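PDB 4L8N: PDZ domain protein from Parabacteroides distasonis, which is of unknown function but carries N-terminal and C-terminal PDZ domains around a DUF4136 domain and binds magnesium, so a role in recognising peptides is possible. Local coordinates for residues C429-K434 and V442-T447. Sequence-based numbering, arbitrary orientation.
Sequences CTFNIK and VIIRPT
The carbonyl oxygen of C429 takes the amide N-H of I444 at 2.7 Å (N to O), nearly head-on, while the CA-H of I443 makes a weaker approach to the same oxygen. C429 N returns a bond to I444 O at 3.0 Å, its donor standing above the carbonyl plane, 38° out of it. Two residues further along the first strand and two back along the second, F431 and V442 form a second doubly bonded pair, F431 N to V442 O and V442 N to F431 O both measuring 2.8 Å. Between these hydrogen-bonded pairs sits the non-hydrogen-bonded pair T430 and I443, whose side chains run alongside each other on the more open face; the I443 CD1 methyl reaches T430 OG1 and CG2, and such beta-branched residues suit an extended strand. On the other face, F431 CG lies anti to its carbonyl carbon (chi1 -79°), which brings the ring against I444, the two side chains crossing at about a right angle, with F431 CD1 3.6 Å from I444 CD1. Y413 meets this ring edge-to-face, I345 lies against F431, and helix 330-333 packs on I444, so large apolar side chains fit this buried side. Replacing F431 with alanine would probably leave the I444 methyl and Y413 without their shared aromatic partner and open a gap beneath the strands. Farther along, C429 SG touches P446 CG at 4.0 Å, just where proline, lacking an N-H, follows the end of the regular pairing. Strand 341-345 flanks 429-435 on its other edge, and the pairing described here is that of an antiparallel beta hairpin, probably part of the C-terminal PDZ domain.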
loop_
_atom_site.group_PDB
_atom_site.type_symbol
_atom_site.label_atom_id
_atom_site.label_comp_id
_atom_site.label_asym_id
_atom_site.label_seq_id
_atom_site.Cartn_x
_atom_site.Cartn_y
_atom_site.Cartn_z
ATOM N N CYS A 429 36.248 -5.962 -38.748
ATOM C CA CYS A 429 36.125 -7.409 -38.958
ATOM C C CYS A 429 36.396 -7.760 -40.401
ATOM O O CYS A 429 35.994 -7.030 -41.306
ATOM C CB CYS A 429 34.748 -7.901 -38.515
ATOM S SG CYS A 429 34.203 -7.249 -36.904
ATOM N N THR A 430 37.090 -8.880 -40.612
ATOM C CA THR A 430 37.447 -9.374 -41.938
ATOM C C THR A 430 36.408 -10.376 -42.380
ATOM O O THR A 430 36.165 -11.364 -41.690
ATOM C CB THR A 430 38.870 -9.970 -41.924
ATOM O OG1 THR A 430 39.810 -8.936 -41.622
ATOM C CG2 THR A 430 39.245 -10.625 -43.235
ATOM N N PHE A 431 35.797 -10.117 -43.531
ATOM C CA PHE A 431 34.810 -11.013 -44.119
ATOM C C PHE A 431 35.361 -11.577 -45.437
ATOM O O PHE A 431 35.679 -10.818 -46.360
ATOM C CB PHE A 431 33.457 -10.310 -44.318
ATOM C CG PHE A 431 32.582 -10.172 -43.087
ATOM C CD1 PHE A 431 32.775 -9.122 -42.189
ATOM C CD2 PHE A 431 31.530 -11.053 -42.857
ATOM C CE1 PHE A 431 31.933 -8.964 -41.082
ATOM C CE2 PHE A 431 30.689 -10.888 -41.753
ATOM C CZ PHE A 431 30.896 -9.847 -40.877
ATOM N N ASN A 432 35.545 -12.912 -45.471
ATOM C CA ASN A 432 36.033 -13.679 -46.619
ATOM C C ASN A 432 34.844 -14.298 -47.305
ATOM O O ASN A 432 34.237 -15.224 -46.763
ATOM C CB ASN A 432 37.030 -14.759 -46.182
ATOM C CG ASN A 432 38.355 -14.212 -45.769
ATOM O OD1 ASN A 432 38.598 -13.920 -44.593
ATOM N ND2 ASN A 432 39.237 -14.050 -46.738
ATOM N N ILE A 433 34.459 -13.744 -48.459
ATOM C CA ILE A 433 33.290 -14.237 -49.179
ATOM C C ILE A 433 33.700 -14.911 -50.513
ATOM O O ILE A 433 34.858 -14.819 -50.943
ATOM C CB ILE A 433 32.206 -13.123 -49.377
ATOM C CG1 ILE A 433 32.677 -11.992 -50.319
ATOM C CG2 ILE A 433 31.709 -12.568 -48.030
ATOM C CD1 ILE A 433 31.724 -11.649 -51.390
ATOM N N LYS A 434 32.739 -15.619 -51.131
ATOM C CA LYS A 434 32.896 -16.300 -52.408
ATOM C C LYS A 434 31.583 -16.229 -53.184
ATOM O O LYS A 434 30.593 -16.836 -52.767
ATOM C CB LYS A 434 33.344 -17.759 -52.205
ATOM N N VAL A 442 36.842 -8.559 -47.647
ATOM C CA VAL A 442 36.495 -7.171 -47.395
ATOM C C VAL A 442 36.542 -6.924 -45.878
ATOM O O VAL A 442 36.218 -7.813 -45.090
ATOM C CB VAL A 442 35.152 -6.751 -48.074
ATOM C CG1 VAL A 442 33.928 -7.200 -47.286
ATOM C CG2 VAL A 442 35.108 -5.248 -48.344
ATOM N N ILE A 443 37.021 -5.743 -45.484
ATOM C CA ILE A 443 37.119 -5.374 -44.078
ATOM C C ILE A 443 35.926 -4.503 -43.768
ATOM O O ILE A 443 35.765 -3.438 -44.379
ATOM C CB ILE A 443 38.457 -4.696 -43.692
ATOM C CG1 ILE A 443 39.701 -5.317 -44.375
ATOM C CG2 ILE A 443 38.595 -4.584 -42.198
ATOM C CD1 ILE A 443 39.920 -6.859 -44.289
ATOM N N ILE A 444 35.062 -4.970 -42.851
ATOM C CA ILE A 444 33.864 -4.230 -42.512
ATOM C C ILE A 444 34.039 -3.620 -41.149
ATOM O O ILE A 444 34.178 -4.352 -40.176
ATOM C CB ILE A 444 32.582 -5.112 -42.603
ATOM C CG1 ILE A 444 32.403 -5.702 -44.026
ATOM C CG2 ILE A 444 31.354 -4.301 -42.180
ATOM C CD1 ILE A 444 31.175 -6.627 -44.251
ATOM N N ARG A 445 34.068 -2.286 -41.067
ATOM C CA ARG A 445 34.076 -1.659 -39.763
ATOM C C ARG A 445 32.614 -1.501 -39.383
ATOM O O ARG A 445 31.877 -0.785 -40.070
ATOM C CB ARG A 445 34.842 -0.341 -39.673
ATOM C CG ARG A 445 34.930 0.067 -38.201
ATOM C CD ARG A 445 35.704 1.329 -37.964
ATOM N NE ARG A 445 37.136 1.094 -37.879
ATOM C CZ ARG A 445 37.799 0.859 -36.759
ATOM N NH1 ARG A 445 37.162 0.816 -35.598
ATOM N NH2 ARG A 445 39.106 0.677 -36.786
ATOM N N PRO A 446 32.135 -2.226 -38.358
ATOM C CA PRO A 446 30.723 -2.131 -38.027
ATOM C C PRO A 446 30.406 -0.851 -37.293
ATOM O O PRO A 446 31.300 -0.140 -36.793
ATOM C CB PRO A 446 30.492 -3.355 -37.122
ATOM C CG PRO A 446 31.752 -4.152 -37.164
ATOM C CD PRO A 446 32.817 -3.163 -37.448
ATOM N N THR A 447 29.111 -0.571 -37.227
ATOM C CA THR A 447 28.574 0.527 -36.448
ATOM C C THR A 447 28.020 -0.123 -35.213
ATOM O O THR A 447 27.654 -1.298 -35.236
ATOM C CB THR A 447 27.572 1.350 -37.240
ATOM O OG1 THR A 447 26.590 0.492 -37.830
ATOM C CG2 THR A 447 28.246 2.221 -38.289
#